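Long-range contacts in SAR-endolysin (Enterobacteria phage P1, PDB 1XJU), which hydrolyses the beta-1,4 linkages of host peptidoglycan as a signal-arrest-release lysozyme, bringing about bacterial lysis and release of the phage progeny: residues W118-V129 and R143-L154; G89-Y97 and R104-W112. All coordinates share one frame; numbering follows the deposited sequence.

Along the chain the two contacts follow in series, neither nested nor crossed. Contact 2 comes first: G89-Y97 leaves helix 75-88, passes through helix 90-94 into the first strand of a beta hairpin, and R104-W112 returns along the second strand into helix 108-114, so the contact closes the hairpin. Helix 118-123 follows, and contact 1 then closes the loop through the small hairpin 130-135 by laying W118-V129 against R143-L154, the last turns of helix 137-151 and the loop after it. The contacts meet where Phe128 and Met121 pack on Ile109, with Phe128 also touching the Ser92 carbonyl. Together they gather the last helices of the phage lysozyme domain around helix 75-88.

Contact 1: W118-V129 and R143-L154; sequences WVNMCNHLPDFV and REKERQLCLTGL
Leu151 lays its CD2 methyl against CB of Cys122, 3.7 Å away, and its side chain crosses that of Val119 at about a right angle, against CG1. Helix 118-123 runs nearly antiparallel to helix 143-151 (168°), in the helical part of this glycosyl hydrolase 24 (phage lysozyme) protein. Cys122 SG is bonded to Cys150 SG at 2.0 Å, a disulfide that staples the two helices, distinct from the Cys16-Cys23 bond of the inactive form. Cys122 SG stands beside its backbone N (chi1 -63°), Cys150 SG anti to its own (chi1 -167°). Leu154 extends the apolar seam, with CD1 3.7 Å from Trp118 CB and CB against Val119 CG2, while Leu125 points CD1 at the Arg147 backbone and CD2 at Glu146.

Toward Arg143 the contact becomes more polar. The Arg143 chain bends twice, about its CB-CG and CG-CD bonds, and hydrogen-bonds NH2 to Phe128 O at 3.1 Å, in the guanidinium plane and almost in line with the carbonyl. Its NE and NH1 grip Glu146 side-on, NE reaching OE2 at 2.7 Å; NH1 also bonds Asn87, and Glu146 OE1 is held by Ser83 and Arg142. A water bridges Asn123 O and Arg147 NH2, 2.8 Å from each. The covalent link thus pins the helix pair between an apolar cluster and a charged network that, probably keeping Arg143 and Glu146 both ionised, orients the guanidinium on the Phe128 carbonyl.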
loop_
_atom_site.group_PDB
_atom_site.type_symbol
_atom_site.label_atom_id
_atom_site.label_comp_id
_atom_site.label_asym_id
_atom_site.label_seq_id
_atom_site.Cartn_x
_atom_site.Cartn_y
_atom_site.Cartn_z
ATOM N N TRP A 118 7.457 -14.486 3.713
ATOM C CA TRP A 118 6.638 -13.404 4.205
ATOM C C TRP A 118 7.417 -12.481 5.134
ATOM O O TRP A 118 7.193 -11.257 5.102
ATOM C CB TRP A 118 5.393 -13.915 4.884
ATOM C CG TRP A 118 4.663 -14.941 4.121
ATOM C CD1 TRP A 118 4.250 -16.153 4.650
ATOM C CD2 TRP A 118 4.180 -14.928 2.760
ATOM N NE1 TRP A 118 3.600 -16.871 3.699
ATOM C CE2 TRP A 118 3.527 -16.149 2.534
ATOM C CE3 TRP A 118 4.249 -14.027 1.702
ATOM C CZ2 TRP A 118 2.965 -16.478 1.302
ATOM C CZ3 TRP A 118 3.691 -14.368 0.495
ATOM C CH2 TRP A 118 3.015 -15.554 0.302
ATOM N N VAL A 119 8.297 -12.994 5.983
ATOM C CA VAL A 119 9.098 -12.117 6.809
ATOM C C VAL A 119 9.899 -11.120 5.958
ATOM O O VAL A 119 9.881 -9.915 6.212
ATOM C CB VAL A 119 10.038 -12.898 7.775
ATOM C CG1 VAL A 119 11.045 -11.969 8.400
ATOM C CG2 VAL A 119 9.200 -13.589 8.806
ATOM N N ASN A 120 10.572 -11.628 4.948
ATOM C CA ASN A 120 11.363 -10.739 4.130
ATOM C C ASN A 120 10.470 -9.711 3.403
ATOM O O ASN A 120 10.831 -8.523 3.250
ATOM C CB ASN A 120 12.181 -11.504 3.091
ATOM C CG ASN A 120 13.220 -12.409 3.711
ATOM O OD1 ASN A 120 13.636 -12.188 4.875
ATOM N ND2 ASN A 120 13.748 -13.364 2.906
ATOM N N MET A 121 9.336 -10.178 2.914
ATOM C CA MET A 121 8.325 -9.310 2.287
ATOM C C MET A 121 7.932 -8.179 3.261
ATOM O O MET A 121 7.988 -6.981 2.929
ATOM C CB MET A 121 7.149 -10.139 1.846
ATOM C CG MET A 121 6.037 -9.314 1.210
ATOM S SD MET A 121 4.493 -10.262 1.078
ATOM C CE MET A 121 3.972 -10.341 2.818
ATOM N N CYS A 122 7.507 -8.546 4.449
ATOM C CA CYS A 122 7.102 -7.588 5.464
ATOM C C CYS A 122 8.179 -6.571 5.725
ATOM O O CYS A 122 7.894 -5.344 5.919
ATOM C CB CYS A 122 6.801 -8.318 6.790
ATOM S SG CYS A 122 5.422 -9.504 6.800
ATOM N N ASN A 123 9.414 -7.042 5.795
ATOM C CA ASN A 123 10.521 -6.157 6.088
ATOM C C ASN A 123 10.835 -5.161 4.992
ATOM O O ASN A 123 11.582 -4.221 5.232
ATOM C CB ASN A 123 11.747 -6.964 6.482
ATOM C CG ASN A 123 11.642 -7.490 7.892
ATOM O OD1 ASN A 123 10.968 -6.923 8.732
ATOM N ND2 ASN A 123 12.293 -8.615 8.148
ATOM N N HIS A 124 10.258 -5.337 3.815
ATOM C CA HIS A 124 10.370 -4.357 2.739
ATOM C C HIS A 124 9.223 -3.384 2.650
ATOM O O HIS A 124 9.234 -2.527 1.748
ATOM C CB HIS A 124 10.616 -5.054 1.422
ATOM C CG HIS A 124 12.039 -5.506 1.282
ATOM N ND1 HIS A 124 13.036 -4.669 0.805
ATOM C CD2 HIS A 124 12.653 -6.662 1.639
ATOM C CE1 HIS A 124 14.195 -5.308 0.832
ATOM N NE2 HIS A 124 13.989 -6.505 1.350
ATOM N N LEU A 125 8.229 -3.466 3.526
ATOM C CA LEU A 125 7.150 -2.479 3.509
ATOM C C LEU A 125 7.723 -1.068 3.606
ATOM O O LEU A 125 7.237 -0.170 2.898
ATOM C CB LEU A 125 6.110 -2.801 4.608
ATOM C CG LEU A 125 5.093 -3.853 4.119
ATOM C CD1 LEU A 125 4.388 -4.455 5.277
ATOM C CD2 LEU A 125 4.081 -3.207 3.183
ATOM N N PRO A 126 8.706 -0.794 4.470
ATOM C CA PRO A 126 9.243 0.575 4.534
ATOM C C PRO A 126 10.030 0.997 3.314
ATOM O O PRO A 126 10.587 2.149 3.321
ATOM C CB PRO A 126 10.074 0.586 5.847
ATOM C CG PRO A 126 9.463 -0.565 6.617
ATOM C CD PRO A 126 9.206 -1.628 5.590
ATOM N N ASP A 127 10.054 0.260 2.234
ATOM C CA ASP A 127 10.633 0.703 0.970
ATOM C C ASP A 127 9.685 1.652 0.236
ATOM O O ASP A 127 10.078 2.197 -0.830
ATOM C CB ASP A 127 10.915 -0.441 -0.017
ATOM C CG ASP A 127 11.965 -1.394 0.461
ATOM O OD1 ASP A 127 12.685 -1.043 1.456
ATOM O OD2 ASP A 127 12.156 -2.408 -0.202
ATOM N N PHE A 128 8.462 1.839 0.727
ATOM C CA PHE A 128 7.465 2.627 -0.013
ATOM C C PHE A 128 6.996 3.821 0.790
ATOM O O PHE A 128 5.939 3.780 1.407
ATOM C CB PHE A 128 6.288 1.722 -0.433
ATOM C CG PHE A 128 6.746 0.545 -1.244
ATOM C CD1 PHE A 128 7.133 -0.635 -0.609
ATOM C CD2 PHE A 128 6.970 0.663 -2.611
ATOM C CE1 PHE A 128 7.718 -1.643 -1.362
ATOM C CE2 PHE A 128 7.516 -0.332 -3.334
ATOM C CZ PHE A 128 7.896 -1.482 -2.699
ATOM N N VAL A 129 7.806 4.860 0.822
ATOM C CA VAL A 129 7.552 6.001 1.662
ATOM C C VAL A 129 7.550 7.305 0.895
ATOM O O VAL A 129 7.556 8.388 1.518
ATOM C CB VAL A 129 8.557 6.051 2.863
ATOM C CG1 VAL A 129 8.382 4.821 3.711
ATOM C CG2 VAL A 129 9.989 6.223 2.369
ATOM N N ARG A 143 4.096 2.581 6.991
ATOM C CA ARG A 143 4.773 1.337 6.571
ATOM C C ARG A 143 5.294 0.553 7.763
ATOM O O ARG A 143 5.238 -0.686 7.774
ATOM C CB ARG A 143 5.893 1.624 5.617
ATOM C CG ARG A 143 5.474 2.184 4.247
ATOM C CD ARG A 143 4.651 1.296 3.375
ATOM N NE ARG A 143 3.231 1.403 3.589
ATOM C CZ ARG A 143 2.483 2.378 3.074
ATOM N NH1 ARG A 143 1.189 2.359 3.238
ATOM N NH2 ARG A 143 3.061 3.379 2.418
ATOM N N GLU A 144 5.818 1.241 8.766
ATOM C CA GLU A 144 6.350 0.535 9.953
ATOM C C GLU A 144 5.252 -0.090 10.748
ATOM O O GLU A 144 5.382 -1.230 11.243
ATOM C CB GLU A 144 7.227 1.481 10.776
ATOM C CG GLU A 144 8.466 1.924 10.010
ATOM C CD GLU A 144 9.275 3.027 10.664
ATOM O OE1 GLU A 144 8.784 3.582 11.661
ATOM O OE2 GLU A 144 10.384 3.355 10.134
ATOM N N LYS A 145 4.122 0.556 10.882
ATOM C CA LYS A 145 3.007 -0.036 11.557
ATOM C C LYS A 145 2.444 -1.251 10.783
ATOM O O LYS A 145 2.138 -2.304 11.370
ATOM C CB LYS A 145 1.881 0.973 11.779
ATOM C CG LYS A 145 2.216 2.031 12.774
ATOM C CD LYS A 145 1.147 3.039 12.951
ATOM C CE LYS A 145 1.609 4.092 13.953
ATOM N NZ LYS A 145 1.839 3.612 15.341
ATOM N N GLU A 146 2.345 -1.153 9.475
ATOM C CA GLU A 146 1.985 -2.310 8.683
ATOM C C GLU A 146 2.982 -3.439 8.861
ATOM O O GLU A 146 2.560 -4.617 8.975
ATOM C CB GLU A 146 1.875 -1.928 7.187
ATOM C CG GLU A 146 0.721 -1.017 6.831
ATOM C CD GLU A 146 0.879 -0.425 5.467
ATOM O OE1 GLU A 146 -0.088 0.331 5.053
ATOM O OE2 GLU A 146 1.940 -0.573 4.866
ATOM N N ARG A 147 4.261 -3.147 8.886
ATOM C CA ARG A 147 5.284 -4.173 9.046
ATOM C C ARG A 147 5.119 -4.918 10.353
ATOM O O ARG A 147 5.225 -6.134 10.376
ATOM C CB ARG A 147 6.660 -3.559 8.916
ATOM C CG ARG A 147 7.814 -4.459 9.316
ATOM C CD ARG A 147 9.148 -3.768 9.317
ATOM N NE ARG A 147 9.246 -2.884 10.490
ATOM C CZ ARG A 147 10.146 -1.890 10.634
ATOM N NH1 ARG A 147 10.071 -1.102 11.703
ATOM N NH2 ARG A 147 11.091 -1.652 9.726
ATOM N N GLN A 148 4.836 -4.221 11.427
ATOM C CA GLN A 148 4.662 -4.913 12.693
ATOM C C GLN A 148 3.450 -5.803 12.690
ATOM O O GLN A 148 3.534 -6.921 13.262
ATOM C CB GLN A 148 4.661 -3.922 13.813
ATOM C CG GLN A 148 6.054 -3.221 13.967
ATOM C CD GLN A 148 7.316 -4.178 13.881
ATOM O OE1 GLN A 148 8.090 -4.117 12.908
ATOM N NE2 GLN A 148 7.495 -5.053 14.886
ATOM N N LEU A 149 2.360 -5.373 12.085
ATOM C CA LEU A 149 1.235 -6.269 11.918
ATOM C C LEU A 149 1.621 -7.498 11.091
ATOM O O LEU A 149 1.372 -8.638 11.485
ATOM C CB LEU A 149 0.059 -5.557 11.258
ATOM C CG LEU A 149 -1.097 -6.458 10.865
ATOM C CD1 LEU A 149 -1.689 -7.191 12.077
ATOM C CD2 LEU A 149 -2.198 -5.627 10.170
ATOM N N CYS A 150 2.263 -7.241 9.961
ATOM C CA CYS A 150 2.650 -8.259 9.008
ATOM C C CYS A 150 3.455 -9.368 9.672
ATOM O O CYS A 150 3.249 -10.553 9.391
ATOM C CB CYS A 150 3.444 -7.517 7.927
ATOM S SG CYS A 150 3.789 -8.371 6.376
ATOM N N LEU A 151 4.382 -8.990 10.546
ATOM C CA LEU A 151 5.310 -9.930 11.170
ATOM C C LEU A 151 4.686 -10.669 12.327
ATOM O O LEU A 151 5.300 -11.646 12.825
ATOM C CB LEU A 151 6.525 -9.188 11.697
ATOM C CG LEU A 151 7.445 -8.589 10.649
ATOM C CD1 LEU A 151 8.444 -7.642 11.290
ATOM C CD2 LEU A 151 8.126 -9.707 9.927
ATOM N N THR A 152 3.517 -10.270 12.798
ATOM C CA THR A 152 2.939 -10.884 14.005
ATOM C C THR A 152 2.520 -12.316 13.705
ATOM O O THR A 152 1.686 -12.583 12.824
ATOM C CB THR A 152 1.751 -10.074 14.454
ATOM O OG1 THR A 152 2.184 -8.746 14.829
ATOM C CG2 THR A 152 1.055 -10.670 15.684
ATOM N N GLY A 153 3.110 -13.239 14.454
ATOM C CA GLY A 153 2.976 -14.688 14.224
ATOM C C GLY A 153 4.055 -15.319 13.385
ATOM O O GLY A 153 4.135 -16.552 13.276
ATOM N N LEU A 154 4.880 -14.522 12.711
ATOM C CA LEU A 154 5.907 -15.012 11.822
ATOM C C LEU A 154 7.293 -15.135 12.462
ATOM O O LEU A 154 8.169 -15.764 11.872
ATOM C CB LEU A 154 6.046 -14.097 10.623
ATOM C CG LEU A 154 4.861 -14.026 9.685
ATOM C CD1 LEU A 154 5.159 -13.069 8.522
ATOM C CD2 LEU A 154 4.467 -15.326 9.181
HETATM O O HOH W 1 12.269 -3.175 7.719
#

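Contact 2: G89-Y97 and R104-W112; sequences GCNSLRTYY and RVETSIHKW. With SO4 (sulfate ion), chain D.
Thr107 OG1 joins both segments, donating to Leu93 O at 2.7 Å and accepting from His110 N at 3.1 Å. Thr107 stands at the N-cap of helix 108-114, with the second bond as its capping bond, just where that helix leaves an antiparallel beta hairpin of strands 95-98 and 103-106. With chi1 at 58°, OG1 lies between the backbone N and the carbonyl carbon, and CG2 packs against Thr95 C and the edge of the Tyr96 ring. Thr107 N adds a bond to Arg94 O, approaching from above the carbonyl plane, so consecutive carbonyls ending helix 90-94 are tied to the start of the next helix.

In the hairpin, Tyr96 and Val105 form a hydrogen-bonded pair, with Val105 N 2.8 Å from Tyr96 O and Tyr96 N 2.9 Å from Val105 O. Their side chains share a face of the sheet, where Val105 CG2 sits over the Tyr96 ring in a CH-pi contact, 3.8 Å from the centroid. On the face of Tyr97, the Arg104 chain crosses Thr95 at about a right angle and bends about CG-CD (chi3 -59°), letting NH1 donate a hydrogen bond to Thr95 OG1 (2.8 Å), which lies in the guanidinium plane. Glu106 is held by His110 ND1 through OE2 and by Lys111 NZ through OE1. A sulfate, probably from the crystallisation liquor, is held by Glu106 N, Arg101 NH2 and Lys111 NZ, its O4 lying 2.7 Å from Lys111 NZ.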
loop_
_atom_site.group_PDB
_atom_site.type_symbol
_atom_site.label_atom_id
_atom_site.label_comp_id
_atom_site.label_asym_id
_atom_site.label_seq_id
_atom_site.Cartn_x
_atom_site.Cartn_y
_atom_site.Cartn_z
ATOM N N GLY A 89 -1.227 1.801 -4.130
ATOM C CA GLY A 89 -1.570 1.264 -5.432
ATOM C C GLY A 89 -0.764 0.038 -5.767
ATOM O O GLY A 89 0.399 -0.138 -5.343
ATOM N N CYS A 90 -1.378 -0.821 -6.559
ATOM C CA CYS A 90 -0.744 -2.111 -6.908
ATOM C C CYS A 90 0.524 -1.928 -7.726
ATOM O O CYS A 90 1.564 -2.551 -7.435
ATOM C CB CYS A 90 -1.718 -3.002 -7.645
ATOM S SG CYS A 90 -1.303 -4.762 -7.576
ATOM N N ASN A 91 0.462 -1.074 -8.749
ATOM C CA ASN A 91 1.616 -0.930 -9.614
ATOM C C ASN A 91 2.833 -0.502 -8.822
ATOM O O ASN A 91 3.932 -0.991 -9.085
ATOM C CB ASN A 91 1.352 0.082 -10.738
ATOM C CG ASN A 91 0.398 -0.447 -11.810
ATOM O OD1 ASN A 91 0.240 -1.655 -12.012
ATOM N ND2 ASN A 91 -0.248 0.482 -12.516
ATOM N N SER A 92 2.669 0.418 -7.870
ATOM C CA SER A 92 3.781 0.886 -7.062
ATOM C C SER A 92 4.418 -0.199 -6.214
ATOM O O SER A 92 5.599 -0.076 -5.899
ATOM C CB SER A 92 3.359 2.054 -6.169
ATOM O OG SER A 92 3.073 3.223 -6.949
ATOM N N LEU A 93 3.663 -1.214 -5.830
ATOM C CA LEU A 93 4.217 -2.305 -5.046
ATOM C C LEU A 93 4.873 -3.367 -5.907
ATOM O O LEU A 93 5.644 -4.182 -5.386
ATOM C CB LEU A 93 3.157 -2.941 -4.182
ATOM C CG LEU A 93 2.561 -2.079 -3.107
ATOM C CD1 LEU A 93 1.535 -2.847 -2.282
ATOM C CD2 LEU A 93 3.654 -1.466 -2.226
ATOM N N ARG A 94 4.567 -3.371 -7.207
ATOM C CA ARG A 94 5.070 -4.397 -8.147
ATOM C C ARG A 94 6.410 -4.046 -8.782
ATOM O O ARG A 94 7.267 -4.921 -8.975
ATOM C CB ARG A 94 4.021 -4.690 -9.210
ATOM C CG ARG A 94 2.782 -5.365 -8.697
ATOM C CD ARG A 94 1.704 -5.529 -9.725
ATOM N NE ARG A 94 2.142 -6.519 -10.726
ATOM C CZ ARG A 94 1.467 -6.827 -11.818
ATOM N NH1 ARG A 94 0.355 -6.190 -12.091
ATOM N NH2 ARG A 94 1.930 -7.750 -12.655
ATOM N N THR A 95 6.570 -2.792 -9.182
ATOM C CA THR A 95 7.788 -2.316 -9.797
ATOM C C THR A 95 8.122 -0.944 -9.335
ATOM O O THR A 95 7.296 -0.206 -8.794
ATOM C CB THR A 95 7.689 -2.307 -11.359
ATOM O OG1 THR A 95 6.715 -1.343 -11.774
ATOM C CG2 THR A 95 7.331 -3.678 -11.963
ATOM N N TYR A 96 9.365 -0.562 -9.615
ATOM C CA TYR A 96 9.799 0.809 -9.421
ATOM C C TYR A 96 10.776 1.154 -10.527
ATOM O O TYR A 96 11.367 0.283 -11.151
ATOM C CB TYR A 96 10.459 1.027 -8.043
ATOM C CG TYR A 96 11.874 0.491 -7.924
ATOM C CD1 TYR A 96 12.093 -0.843 -7.614
ATOM C CD2 TYR A 96 12.984 1.309 -8.083
ATOM C CE1 TYR A 96 13.365 -1.360 -7.530
ATOM C CE2 TYR A 96 14.279 0.790 -7.959
ATOM C CZ TYR A 96 14.456 -0.530 -7.673
ATOM O OH TYR A 96 15.743 -0.989 -7.587
ATOM N N TYR A 97 10.928 2.443 -10.786
ATOM C CA TYR A 97 11.848 2.893 -11.810
ATOM C C TYR A 97 13.233 3.072 -11.207
ATOM O O TYR A 97 13.430 3.846 -10.320
ATOM C CB TYR A 97 11.382 4.208 -12.445
ATOM C CG TYR A 97 12.296 4.621 -13.574
ATOM C CD1 TYR A 97 13.347 5.482 -13.360
ATOM C CD2 TYR A 97 12.171 4.058 -14.793
ATOM C CE1 TYR A 97 14.220 5.848 -14.388
ATOM C CE2 TYR A 97 13.038 4.424 -15.846
ATOM C CZ TYR A 97 14.058 5.282 -15.602
ATOM O OH TYR A 97 14.890 5.615 -16.633
ATOM N N ARG A 104 12.146 0.248 -15.429
ATOM C CA ARG A 104 11.279 -0.320 -14.424
ATOM C C ARG A 104 11.762 -1.695 -14.078
ATOM O O ARG A 104 11.958 -2.525 -14.979
ATOM C CB ARG A 104 9.890 -0.369 -15.039
ATOM C CG ARG A 104 8.772 -0.817 -14.184
ATOM C CD ARG A 104 7.459 -0.201 -14.639
ATOM N NE ARG A 104 7.595 1.257 -14.566
ATOM C CZ ARG A 104 7.539 1.941 -13.425
ATOM N NH1 ARG A 104 7.281 1.309 -12.307
ATOM N NH2 ARG A 104 7.691 3.253 -13.395
ATOM N N VAL A 105 11.903 -1.977 -12.787
ATOM C CA VAL A 105 12.367 -3.260 -12.302
ATOM C C VAL A 105 11.460 -3.750 -11.192
ATOM O O VAL A 105 10.702 -2.990 -10.564
ATOM C CB VAL A 105 13.821 -3.182 -11.846
ATOM C CG1 VAL A 105 14.690 -2.703 -12.972
ATOM C CG2 VAL A 105 14.006 -2.327 -10.640
ATOM N N GLU A 106 11.540 -5.032 -10.900
ATOM C CA GLU A 106 10.712 -5.647 -9.877
ATOM C C GLU A 106 11.099 -5.146 -8.497
ATOM O O GLU A 106 12.273 -4.970 -8.161
ATOM C CB GLU A 106 10.912 -7.153 -9.941
ATOM C CG GLU A 106 10.009 -7.933 -9.006
ATOM C CD GLU A 106 10.191 -9.443 -9.125
ATOM O OE1 GLU A 106 11.149 -9.899 -9.806
ATOM O OE2 GLU A 106 9.348 -10.161 -8.565
ATOM N N THR A 107 10.115 -4.890 -7.633
ATOM C CA THR A 107 10.425 -4.527 -6.272
ATOM C C THR A 107 10.882 -5.775 -5.513
ATOM O O THR A 107 10.454 -6.917 -5.745
ATOM C CB THR A 107 9.191 -3.974 -5.578
ATOM O OG1 THR A 107 8.180 -4.983 -5.654
ATOM C CG2 THR A 107 8.681 -2.691 -6.209
ATOM N N SER A 108 11.693 -5.526 -4.511
ATOM C CA SER A 108 12.046 -6.593 -3.578
ATOM C C SER A 108 10.834 -7.152 -2.869
ATOM O O SER A 108 10.759 -8.372 -2.656
ATOM C CB SER A 108 13.016 -6.064 -2.592
ATOM O OG SER A 108 14.237 -5.752 -3.219
ATOM N N ILE A 109 9.868 -6.304 -2.479
ATOM C CA ILE A 109 8.698 -6.835 -1.788
ATOM C C ILE A 109 7.960 -7.838 -2.649
ATOM O O ILE A 109 7.509 -8.872 -2.152
ATOM C CB ILE A 109 7.811 -5.682 -1.295
ATOM C CG1 ILE A 109 6.867 -6.154 -0.206
ATOM C CG2 ILE A 109 7.053 -4.965 -2.424
ATOM C CD1 ILE A 109 6.155 -5.051 0.529
ATOM N N HIS A 110 7.851 -7.574 -3.942
ATOM C CA HIS A 110 7.231 -8.511 -4.849
ATOM C C HIS A 110 8.054 -9.797 -5.018
ATOM O O HIS A 110 7.481 -10.900 -5.052
ATOM C CB HIS A 110 6.965 -7.827 -6.201
ATOM C CG HIS A 110 6.242 -8.686 -7.199
ATOM N ND1 HIS A 110 6.899 -9.492 -8.119
ATOM C CD2 HIS A 110 4.922 -8.856 -7.449
ATOM C CE1 HIS A 110 5.988 -10.083 -8.884
ATOM N NE2 HIS A 110 4.782 -9.776 -8.467
ATOM N N LYS A 111 9.343 -9.647 -5.139
ATOM C CA LYS A 111 10.225 -10.810 -5.243
ATOM C C LYS A 111 9.996 -11.762 -4.068
ATOM O O LYS A 111 9.875 -12.966 -4.252
ATOM C CB LYS A 111 11.673 -10.363 -5.287
ATOM C CG LYS A 111 12.066 -9.828 -6.625
ATOM C CD LYS A 111 13.532 -9.562 -6.690
ATOM C CE LYS A 111 13.935 -8.904 -8.004
ATOM N NZ LYS A 111 13.753 -9.759 -9.168
ATOM N N TRP A 112 10.005 -11.224 -2.856
ATOM C CA TRP A 112 9.844 -12.068 -1.697
ATOM C C TRP A 112 8.466 -12.646 -1.575
ATOM O O TRP A 112 8.312 -13.809 -1.185
ATOM C CB TRP A 112 10.268 -11.329 -0.429
ATOM C CG TRP A 112 11.722 -11.044 -0.343
ATOM C CD1 TRP A 112 12.294 -9.846 -0.191
ATOM C CD2 TRP A 112 12.792 -11.999 -0.345
ATOM N NE1 TRP A 112 13.671 -9.970 -0.088
ATOM C CE2 TRP A 112 13.989 -11.293 -0.157
ATOM C CE3 TRP A 112 12.861 -13.384 -0.427
ATOM C CZ2 TRP A 112 15.231 -11.921 -0.149
ATOM C CZ3 TRP A 112 14.122 -14.009 -0.367
ATOM C CH2 TRP A 112 15.256 -13.268 -0.219
HETATM S S SO4 D . 14.950 -7.366 -11.716
HETATM O O1 SO4 D . 15.558 -7.313 -13.010
HETATM O O2 SO4 D . 13.552 -6.924 -11.818
HETATM O O3 SO4 D . 15.713 -6.560 -10.774
HETATM O O4 SO4 D . 15.116 -8.738 -11.262
HETATM O O HOH W 2 5.501 1.770 -9.873
#